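Local coordinates for microcin B17-processing protein McbB (Escherichia coli str. K-12 substr. MG1655, PDB 6GRH) that is needed, as part of a complex with McbC, to process the inactive microcin B17 precursor into the active peptide antibiotic, at residues Tyr157-Gln170 / Asp181-Phe194. Residues are numbered along the deposited sequence; the frame is centred on the assembly and turned at random.
Sequences YSKFESNPGVAFIQ and DGVYSPDLGTPCHF. With ZN (zinc ion), chain F.
Tyr184 lies across Tyr157, its CD2 3.4 Å from Tyr157 CZ, with the two ring planes 53° apart; Phe168 runs alongside Tyr184 and completes an aromatic cluster. Cys192 CB and Pro186 CD cover opposite faces of the Tyr184 ring. At its far end, Tyr184 OH donates to Glu161 OE2 (2.7 Å) from above the carboxylate plane, while Glu161 OE1 forms a salt bridge with Arg295. Tyr157 OH accepts a hydrogen bond from the backbone N of His193, which lies at the ring edge (2.8 Å, 163°), and donates to Gln170 OE1, so this residue of helix 150-160 links the start of helix 193-204 to strand 167-174. Bent at chi2 (78°), Gln170 turns its amide to Asp181, where NE2 meets the anti lone pair of OD2 at 2.8 Å. His193 ND1 donates to the syn lone pair of Asp181 OD2 (2.7 Å), and Tyr172 binds OD1, fixing the carboxylate. Reciprocal backbone bonds join Phe168 and Tyr184 in a single antiparallel bridge, and waters link Gly165 and Val166 to Ser185 and Asp187. Cys192, the N-cap of helix 193-204, binds zinc with Cys195, Cys290 and Cys292. The contact thus joins this zinc site to helix 150-160 and to strand 167-174, which lies in the mixed sheet between strands 139-144 and 177-180.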
ATOM      1  N   TYR B 157     -26.061 -15.624  -4.097  1.00 28.57           N
ATOM      2  CA  TYR B 157     -25.432 -15.568  -5.417  1.00 28.53           C
ATOM      3  C   TYR B 157     -25.993 -16.641  -6.357  1.00 30.72           C
ATOM      4  O   TYR B 157     -26.283 -16.352  -7.520  1.00 31.45           O
ATOM      5  CB  TYR B 157     -23.912 -15.683  -5.316  1.00 27.27           C
ATOM      6  CG  TYR B 157     -23.158 -14.433  -4.842  1.00 25.79           C
ATOM      7  CD1 TYR B 157     -23.801 -13.212  -4.532  1.00 24.93           C
ATOM      8  CD2 TYR B 157     -21.769 -14.480  -4.719  1.00 24.95           C
ATOM      9  CE1 TYR B 157     -23.069 -12.095  -4.112  1.00 23.91           C
ATOM     10  CE2 TYR B 157     -21.049 -13.379  -4.294  1.00 24.21           C
ATOM     11  CZ  TYR B 157     -21.688 -12.186  -4.002  1.00 23.47           C
ATOM     12  OH  TYR B 157     -20.934 -11.105  -3.620  1.00 22.25           O
ATOM     13  N   SER B 158     -26.135 -17.867  -5.849  1.00 31.54           N
ATOM     14  CA  SER B 158     -26.608 -18.985  -6.632  1.00 34.29           C
ATOM     15  C   SER B 158     -28.009 -18.718  -7.188  1.00 35.62           C
ATOM     16  O   SER B 158     -28.269 -18.968  -8.340  1.00 36.42           O
ATOM     17  CB  SER B 158     -26.589 -20.240  -5.772  1.00 34.91           C
ATOM     18  OG  SER B 158     -27.028 -21.329  -6.498  1.00 37.89           O
ATOM     19  N   LYS B 159     -28.877 -18.155  -6.360  1.00 36.20           N
ATOM     20  CA  LYS B 159     -30.232 -17.792  -6.783  1.00 37.34           C
ATOM     21  C   LYS B 159     -30.308 -16.600  -7.749  1.00 36.09           C
ATOM     22  O   LYS B 159     -31.073 -16.639  -8.710  1.00 35.49           O
ATOM     23  CB  LYS B 159     -31.087 -17.502  -5.558  1.00 38.73           C
ATOM     24  CG  LYS B 159     -31.358 -18.740  -4.725  1.00 41.25           C
ATOM     25  CD  LYS B 159     -31.965 -18.431  -3.359  1.00 42.61           C
ATOM     26  CE  LYS B 159     -33.240 -17.609  -3.450  1.00 44.31           C
ATOM     27  NZ  LYS B 159     -34.231 -18.172  -4.412  1.00 47.84           N
ATOM     28  N   PHE B 160     -29.519 -15.553  -7.519  1.00 34.38           N
ATOM     29  CA  PHE B 160     -29.763 -14.265  -8.206  1.00 34.56           C
ATOM     30  C   PHE B 160     -28.728 -13.738  -9.202  1.00 34.70           C
ATOM     31  O   PHE B 160     -29.056 -12.806  -9.942  1.00 33.29           O
ATOM     32  CB  PHE B 160     -30.090 -13.193  -7.167  1.00 33.74           C
ATOM     33  CG  PHE B 160     -31.261 -13.541  -6.306  1.00 34.81           C
ATOM     34  CD1 PHE B 160     -32.498 -13.857  -6.883  1.00 36.59           C
ATOM     35  CD2 PHE B 160     -31.150 -13.564  -4.926  1.00 34.31           C
ATOM     36  CE1 PHE B 160     -33.584 -14.207  -6.089  1.00 37.61           C
ATOM     37  CE2 PHE B 160     -32.234 -13.893  -4.126  1.00 35.33           C
ATOM     38  CZ  PHE B 160     -33.453 -14.214  -4.707  1.00 36.77           C
ATOM     39  N   GLU B 161     -27.519 -14.330  -9.266  1.00 35.65           N
ATOM     40  CA  GLU B 161     -26.444 -13.836 -10.160  1.00 36.80           C
ATOM     41  C   GLU B 161     -26.825 -13.725 -11.619  1.00 38.09           C
ATOM     42  O   GLU B 161     -26.259 -12.890 -12.334  1.00 37.90           O
ATOM     43  CB  GLU B 161     -25.200 -14.736 -10.121  1.00 37.92           C
ATOM     44  CG  GLU B 161     -24.216 -14.365  -9.067  1.00 38.42           C
ATOM     45  CD  GLU B 161     -22.949 -15.212  -9.118  1.00 39.24           C
ATOM     46  OE1 GLU B 161     -22.916 -16.296  -9.752  1.00 41.39           O
ATOM     47  OE2 GLU B 161     -21.967 -14.793  -8.515  1.00 41.51           O
ATOM     48  N   SER B 162     -27.730 -14.595 -12.061  1.00 39.28           N
ATOM     49  CA  SER B 162     -28.230 -14.581 -13.431  1.00 41.87           C
ATOM     50  C   SER B 162     -29.360 -13.587 -13.691  1.00 41.38           C
ATOM     51  O   SER B 162     -29.733 -13.402 -14.850  1.00 42.48           O
ATOM     52  CB  SER B 162     -28.730 -15.980 -13.821  1.00 44.31           C
ATOM     53  OG  SER B 162     -27.651 -16.893 -13.725  1.00 47.25           O
ATOM     54  N   ASN B 163     -29.932 -12.981 -12.650  1.00 39.47           N
ATOM     55  CA  ASN B 163     -31.018 -12.006 -12.855  1.00 39.18           C
ATOM     56  C   ASN B 163     -30.466 -10.864 -13.701  1.00 38.03           C
ATOM     57  O   ASN B 163     -29.426 -10.282 -13.340  1.00 36.21           O
ATOM     58  CB  ASN B 163     -31.559 -11.441 -11.546  1.00 38.92           C
ATOM     59  CG  ASN B 163     -32.466 -12.400 -10.807  1.00 40.79           C
ATOM     60  OD1 ASN B 163     -32.430 -13.595 -10.997  1.00 41.71           O
ATOM     61  ND2 ASN B 163     -33.280 -11.848  -9.915  1.00 43.36           N
ATOM     62  N   PRO B 164     -31.126 -10.552 -14.830  1.00 38.32           N
ATOM     63  CA  PRO B 164     -30.719  -9.415 -15.669  1.00 37.87           C
ATOM     64  C   PRO B 164     -30.549  -8.107 -14.877  1.00 35.70           C
ATOM     65  O   PRO B 164     -31.433  -7.718 -14.114  1.00 35.83           O
ATOM     66  CB  PRO B 164     -31.874  -9.279 -16.659  1.00 39.57           C
ATOM     67  CG  PRO B 164     -32.483 -10.644 -16.742  1.00 40.98           C
ATOM     68  CD  PRO B 164     -32.301 -11.263 -15.392  1.00 40.10           C
ATOM     69  N   GLY B 165     -29.394  -7.471 -15.018  1.00 34.10           N
ATOM     70  CA  GLY B 165     -29.129  -6.188 -14.381  1.00 32.01           C
ATOM     71  C   GLY B 165     -28.926  -6.189 -12.875  1.00 29.76           C
ATOM     72  O   GLY B 165     -28.853  -5.121 -12.283  1.00 29.35           O
ATOM     73  N   VAL B 166     -28.807  -7.363 -12.260  1.00 28.84           N
ATOM     74  CA  VAL B 166     -28.679  -7.469 -10.808  1.00 27.78           C
ATOM     75  C   VAL B 166     -27.337  -6.894 -10.355  1.00 26.58           C
ATOM     76  O   VAL B 166     -26.394  -6.820 -11.141  1.00 27.14           O
ATOM     77  CB  VAL B 166     -28.785  -8.937 -10.358  1.00 28.18           C
ATOM     78  CG1 VAL B 166     -27.556  -9.760 -10.744  1.00 28.34           C
ATOM     79  CG2 VAL B 166     -29.054  -9.057  -8.878  1.00 27.59           C
ATOM     80  N   ALA B 167     -27.283  -6.456  -9.112  1.00 25.19           N
ATOM     81  CA  ALA B 167     -26.033  -6.207  -8.411  1.00 24.69           C
ATOM     82  C   ALA B 167     -26.253  -6.521  -6.936  1.00 24.24           C
ATOM     83  O   ALA B 167     -27.384  -6.590  -6.470  1.00 24.01           O
ATOM     84  CB  ALA B 167     -25.554  -4.774  -8.595  1.00 23.92           C
ATOM     85  N   PHE B 168     -25.154  -6.729  -6.223  1.00 23.74           N
ATOM     86  CA  PHE B 168     -25.187  -7.083  -4.818  1.00 23.85           C
ATOM     87  C   PHE B 168     -24.274  -6.174  -4.030  1.00 24.15           C
ATOM     88  O   PHE B 168     -23.192  -5.773  -4.529  1.00 23.54           O
ATOM     89  CB  PHE B 168     -24.678  -8.510  -4.579  1.00 24.11           C
ATOM     90  CG  PHE B 168     -25.369  -9.567  -5.386  1.00 24.95           C
ATOM     91  CD1 PHE B 168     -25.017  -9.791  -6.717  1.00 25.44           C
ATOM     92  CD2 PHE B 168     -26.338 -10.346  -4.818  1.00 25.51           C
ATOM     93  CE1 PHE B 168     -25.625 -10.785  -7.464  1.00 26.17           C
ATOM     94  CE2 PHE B 168     -26.956 -11.348  -5.544  1.00 26.46           C
ATOM     95  CZ  PHE B 168     -26.591 -11.573  -6.869  1.00 26.90           C
ATOM     96  N   ILE B 169     -24.682  -5.918  -2.783  1.00 24.48           N
ATOM     97  CA  ILE B 169     -23.810  -5.343  -1.763  1.00 25.26           C
ATOM     98  C   ILE B 169     -23.977  -6.250  -0.579  1.00 24.79           C
ATOM     99  O   ILE B 169     -25.069  -6.752  -0.356  1.00 25.28           O
ATOM    100  CB  ILE B 169     -24.227  -3.907  -1.399  1.00 26.33           C
ATOM    101  CG1 ILE B 169     -23.889  -3.006  -2.576  1.00 28.04           C
ATOM    102  CG2 ILE B 169     -23.506  -3.415  -0.138  1.00 26.32           C
ATOM    103  CD1 ILE B 169     -24.553  -1.662  -2.539  1.00 29.60           C
ATOM    104  N   GLN B 170     -22.883  -6.514   0.119  1.00 24.00           N
ATOM    105  CA  GLN B 170     -22.893  -7.345   1.303  1.00 24.41           C
ATOM    106  C   GLN B 170     -22.324  -6.569   2.446  1.00 24.12           C
ATOM    107  O   GLN B 170     -21.283  -5.910   2.286  1.00 24.27           O
ATOM    108  CB  GLN B 170     -22.049  -8.610   1.127  1.00 24.62           C
ATOM    109  CG  GLN B 170     -22.391  -9.491  -0.056  1.00 24.93           C
ATOM    110  CD  GLN B 170     -21.877  -9.007  -1.406  1.00 24.87           C
ATOM    111  OE1 GLN B 170     -22.519  -9.254  -2.421  1.00 25.80           O
ATOM    112  NE2 GLN B 170     -20.717  -8.397  -1.441  1.00 23.58           N
ATOM    113  N   ASP B 181     -19.063  -4.280   1.453  1.00 22.12           N
ATOM    114  CA  ASP B 181     -18.326  -4.606   0.250  1.00 22.09           C
ATOM    115  C   ASP B 181     -18.624  -3.604  -0.855  1.00 21.83           C
ATOM    116  O   ASP B 181     -19.650  -2.913  -0.852  1.00 22.38           O
ATOM    117  CB  ASP B 181     -18.657  -6.027  -0.246  1.00 22.46           C
ATOM    118  CG  ASP B 181     -18.169  -7.109   0.681  1.00 22.99           C
ATOM    119  OD1 ASP B 181     -17.281  -6.838   1.551  1.00 22.58           O
ATOM    120  OD2 ASP B 181     -18.692  -8.257   0.529  1.00 23.65           O
ATOM    121  N   GLY B 182     -17.708  -3.505  -1.799  1.00 21.92           N
ATOM    122  CA  GLY B 182     -17.986  -2.834  -3.051  1.00 21.89           C
ATOM    123  C   GLY B 182     -19.166  -3.481  -3.751  1.00 22.15           C
ATOM    124  O   GLY B 182     -19.540  -4.614  -3.462  1.00 22.39           O
ATOM    125  N   VAL B 183     -19.710  -2.781  -4.723  1.00 22.74           N
ATOM    126  CA  VAL B 183     -20.847  -3.288  -5.442  1.00 23.27           C
ATOM    127  C   VAL B 183     -20.357  -4.411  -6.334  1.00 23.29           C
ATOM    128  O   VAL B 183     -19.438  -4.215  -7.123  1.00 24.60           O
ATOM    129  CB  VAL B 183     -21.498  -2.208  -6.312  1.00 23.90           C
ATOM    130  CG1 VAL B 183     -22.644  -2.829  -7.112  1.00 24.66           C
ATOM    131  CG2 VAL B 183     -22.022  -1.068  -5.459  1.00 24.11           C
ATOM    132  N   TYR B 184     -20.948  -5.585  -6.168  1.00 22.93           N
ATOM    133  CA  TYR B 184     -20.779  -6.715  -7.062  1.00 23.01           C
ATOM    134  C   TYR B 184     -21.827  -6.743  -8.177  1.00 23.64           C
ATOM    135  O   TYR B 184     -22.987  -7.088  -7.946  1.00 23.81           O
ATOM    136  CB  TYR B 184     -20.830  -8.026  -6.259  1.00 23.16           C
ATOM    137  CG  TYR B 184     -20.742  -9.257  -7.119  1.00 24.18           C
ATOM    138  CD1 TYR B 184     -19.861  -9.331  -8.217  1.00 24.73           C
ATOM    139  CD2 TYR B 184     -21.536 -10.362  -6.849  1.00 25.16           C
ATOM    140  CE1 TYR B 184     -19.805 -10.464  -9.028  1.00 25.71           C
ATOM    141  CE2 TYR B 184     -21.491 -11.499  -7.640  1.00 26.06           C
ATOM    142  CZ  TYR B 184     -20.633 -11.556  -8.717  1.00 26.31           C
ATOM    143  OH  TYR B 184     -20.640 -12.687  -9.469  1.00 27.73           O
ATOM    144  N   SER B 185     -21.394  -6.413  -9.389  1.00 24.16           N
ATOM    145  CA  SER B 185     -22.240  -6.376 -10.572  1.00 25.25           C
ATOM    146  C   SER B 185     -21.642  -7.315 -11.601  1.00 26.20           C
ATOM    147  O   SER B 185     -20.573  -7.016 -12.154  1.00 26.45           O
ATOM    148  CB  SER B 185     -22.303  -4.974 -11.145  1.00 25.06           C
ATOM    149  OG  SER B 185     -22.856  -4.973 -12.460  1.00 25.72           O
ATOM    150  N   PRO B 186     -22.315  -8.457 -11.866  1.00 26.96           N
ATOM    151  CA  PRO B 186     -21.796  -9.304 -12.925  1.00 27.98           C
ATOM    152  C   PRO B 186     -21.713  -8.606 -14.276  1.00 28.98           C
ATOM    153  O   PRO B 186     -20.725  -8.794 -14.988  1.00 29.87           O
ATOM    154  CB  PRO B 186     -22.776 -10.474 -12.948  1.00 28.70           C
ATOM    155  CG  PRO B 186     -23.298 -10.540 -11.548  1.00 27.77           C
ATOM    156  CD  PRO B 186     -23.320  -9.149 -11.047  1.00 26.79           C
ATOM    157  N   ASP B 187     -22.711  -7.806 -14.631  1.00 29.36           N
ATOM    158  CA  ASP B 187     -22.686  -7.032 -15.868  1.00 30.79           C
ATOM    159  C   ASP B 187     -21.420  -6.163 -15.970  1.00 30.08           C
ATOM    160  O   ASP B 187     -20.821  -6.106 -17.027  1.00 31.30           O
ATOM    161  CB  ASP B 187     -23.899  -6.103 -15.986  1.00 31.85           C
ATOM    162  CG  ASP B 187     -25.179  -6.826 -16.389  1.00 33.90           C
ATOM    163  OD1 ASP B 187     -25.117  -7.984 -16.854  1.00 34.94           O
ATOM    164  OD2 ASP B 187     -26.266  -6.187 -16.250  1.00 35.87           O
ATOM    165  N   LEU B 188     -21.035  -5.506 -14.882  1.00 28.82           N
ATOM    166  CA  LEU B 188     -19.856  -4.601 -14.866  1.00 28.38           C
ATOM    167  C   LEU B 188     -18.492  -5.250 -14.559  1.00 28.36           C
ATOM    168  O   LEU B 188     -17.455  -4.576 -14.643  1.00 27.70           O
ATOM    169  CB  LEU B 188     -20.112  -3.445 -13.907  1.00 27.36           C
ATOM    170  CG  LEU B 188     -21.276  -2.523 -14.270  1.00 27.98           C
ATOM    171  CD1 LEU B 188     -21.527  -1.545 -13.140  1.00 27.48           C
ATOM    172  CD2 LEU B 188     -21.071  -1.747 -15.572  1.00 28.90           C
ATOM    173  N   GLY B 189     -18.518  -6.520 -14.171  1.00 28.41           N
ATOM    174  CA  GLY B 189     -17.325  -7.330 -13.927  1.00 28.88           C
ATOM    175  C   GLY B 189     -16.552  -7.007 -12.651  1.00 27.96           C
ATOM    176  O   GLY B 189     -15.347  -7.249 -12.595  1.00 27.21           O
ATOM    177  N   THR B 190     -17.238  -6.463 -11.637  1.00 27.18           N
ATOM    178  CA  THR B 190     -16.600  -6.025 -10.392  1.00 26.51           C
ATOM    179  C   THR B 190     -16.476  -7.186  -9.381  1.00 26.18           C
ATOM    180  O   THR B 190     -17.229  -8.163  -9.476  1.00 25.97           O
ATOM    181  CB  THR B 190     -17.375  -4.881  -9.712  1.00 25.72           C
ATOM    182  OG1 THR B 190     -18.720  -5.273  -9.482  1.00 25.98           O
ATOM    183  CG2 THR B 190     -17.370  -3.626 -10.568  1.00 26.06           C
ATOM    184  N   PRO B 191     -15.527  -7.080  -8.419  1.00 25.40           N
ATOM    185  CA  PRO B 191     -15.283  -8.177  -7.481  1.00 25.49           C
ATOM    186  C   PRO B 191     -16.424  -8.454  -6.534  1.00 25.30           C
ATOM    187  O   PRO B 191     -17.053  -7.544  -6.044  1.00 24.28           O
ATOM    188  CB  PRO B 191     -14.051  -7.712  -6.684  1.00 25.30           C
ATOM    189  CG  PRO B 191     -13.373  -6.729  -7.566  1.00 25.69           C
ATOM    190  CD  PRO B 191     -14.513  -6.018  -8.259  1.00 25.53           C
ATOM    191  N   CYS B 192     -16.597  -9.738  -6.251  1.00 25.22           N
ATOM    192  CA  CYS B 192     -17.651 -10.237  -5.421  1.00 25.32           C
ATOM    193  C   CYS B 192     -17.273 -10.208  -3.941  1.00 23.88           C
ATOM    194  O   CYS B 192     -16.193  -9.776  -3.578  1.00 23.90           O
ATOM    195  CB  CYS B 192     -17.992 -11.646  -5.895  1.00 27.01           C
ATOM    196  SG  CYS B 192     -16.917 -12.947  -5.247  1.00 27.04           S
ATOM    197  N   HIS B 193     -18.201 -10.615  -3.092  1.00 23.24           N
ATOM    198  CA  HIS B 193     -17.948 -10.724  -1.660  1.00 23.26           C
ATOM    199  C   HIS B 193     -16.694 -11.518  -1.279  1.00 23.61           C
ATOM    200  O   HIS B 193     -15.949 -11.132  -0.379  1.00 22.81           O
ATOM    201  CB  HIS B 193     -19.098 -11.417  -0.989  1.00 23.36           C
ATOM    202  CG  HIS B 193     -18.821 -11.786   0.421  1.00 23.12           C
ATOM    203  ND1 HIS B 193     -18.666 -10.845   1.411  1.00 22.67           N
ATOM    204  CD2 HIS B 193     -18.680 -12.997   1.012  1.00 23.61           C
ATOM    205  CE1 HIS B 193     -18.431 -11.467   2.557  1.00 23.40           C
ATOM    206  NE2 HIS B 193     -18.442 -12.772   2.346  1.00 23.49           N
ATOM    207  N   PHE B 194     -16.484 -12.643  -1.947  1.00 24.49           N
ATOM    208  CA  PHE B 194     -15.364 -13.535  -1.602  1.00 25.04           C
ATOM    209  C   PHE B 194     -14.025 -12.862  -1.947  1.00 24.73           C
ATOM    210  O   PHE B 194     -13.049 -12.989  -1.205  1.00 24.02           O
ATOM    211  CB  PHE B 194     -15.587 -14.931  -2.197  1.00 25.94           C
ATOM    212  CG  PHE B 194     -16.783 -15.610  -1.613  1.00 26.27           C
ATOM    213  CD1 PHE B 194     -16.759 -16.050  -0.289  1.00 26.72           C
ATOM    214  CD2 PHE B 194     -17.972 -15.693  -2.322  1.00 26.83           C
ATOM    215  CE1 PHE B 194     -17.884 -16.592   0.298  1.00 27.50           C
ATOM    216  CE2 PHE B 194     -19.103 -16.271  -1.754  1.00 27.30           C
ATOM    217  CZ  PHE B 194     -19.063 -16.712  -0.443  1.00 27.88           C
TER
HETATM  218 ZN    ZN F 401     -14.896 -12.916  -6.401  1.00 26.00          ZN
HETATM  219  O   HOH W   1     -27.655  -8.743 -16.943  1.00 41.46           O
HETATM  220  O   HOH W   2     -25.464  -7.855 -13.475  1.00 25.99           O
HETATM  221  O   HOH W   3     -25.468  -4.414 -12.238  1.00 26.94           O
HETATM  222  O   HOH W   4     -18.651  -7.326  -3.581  1.00 23.14           O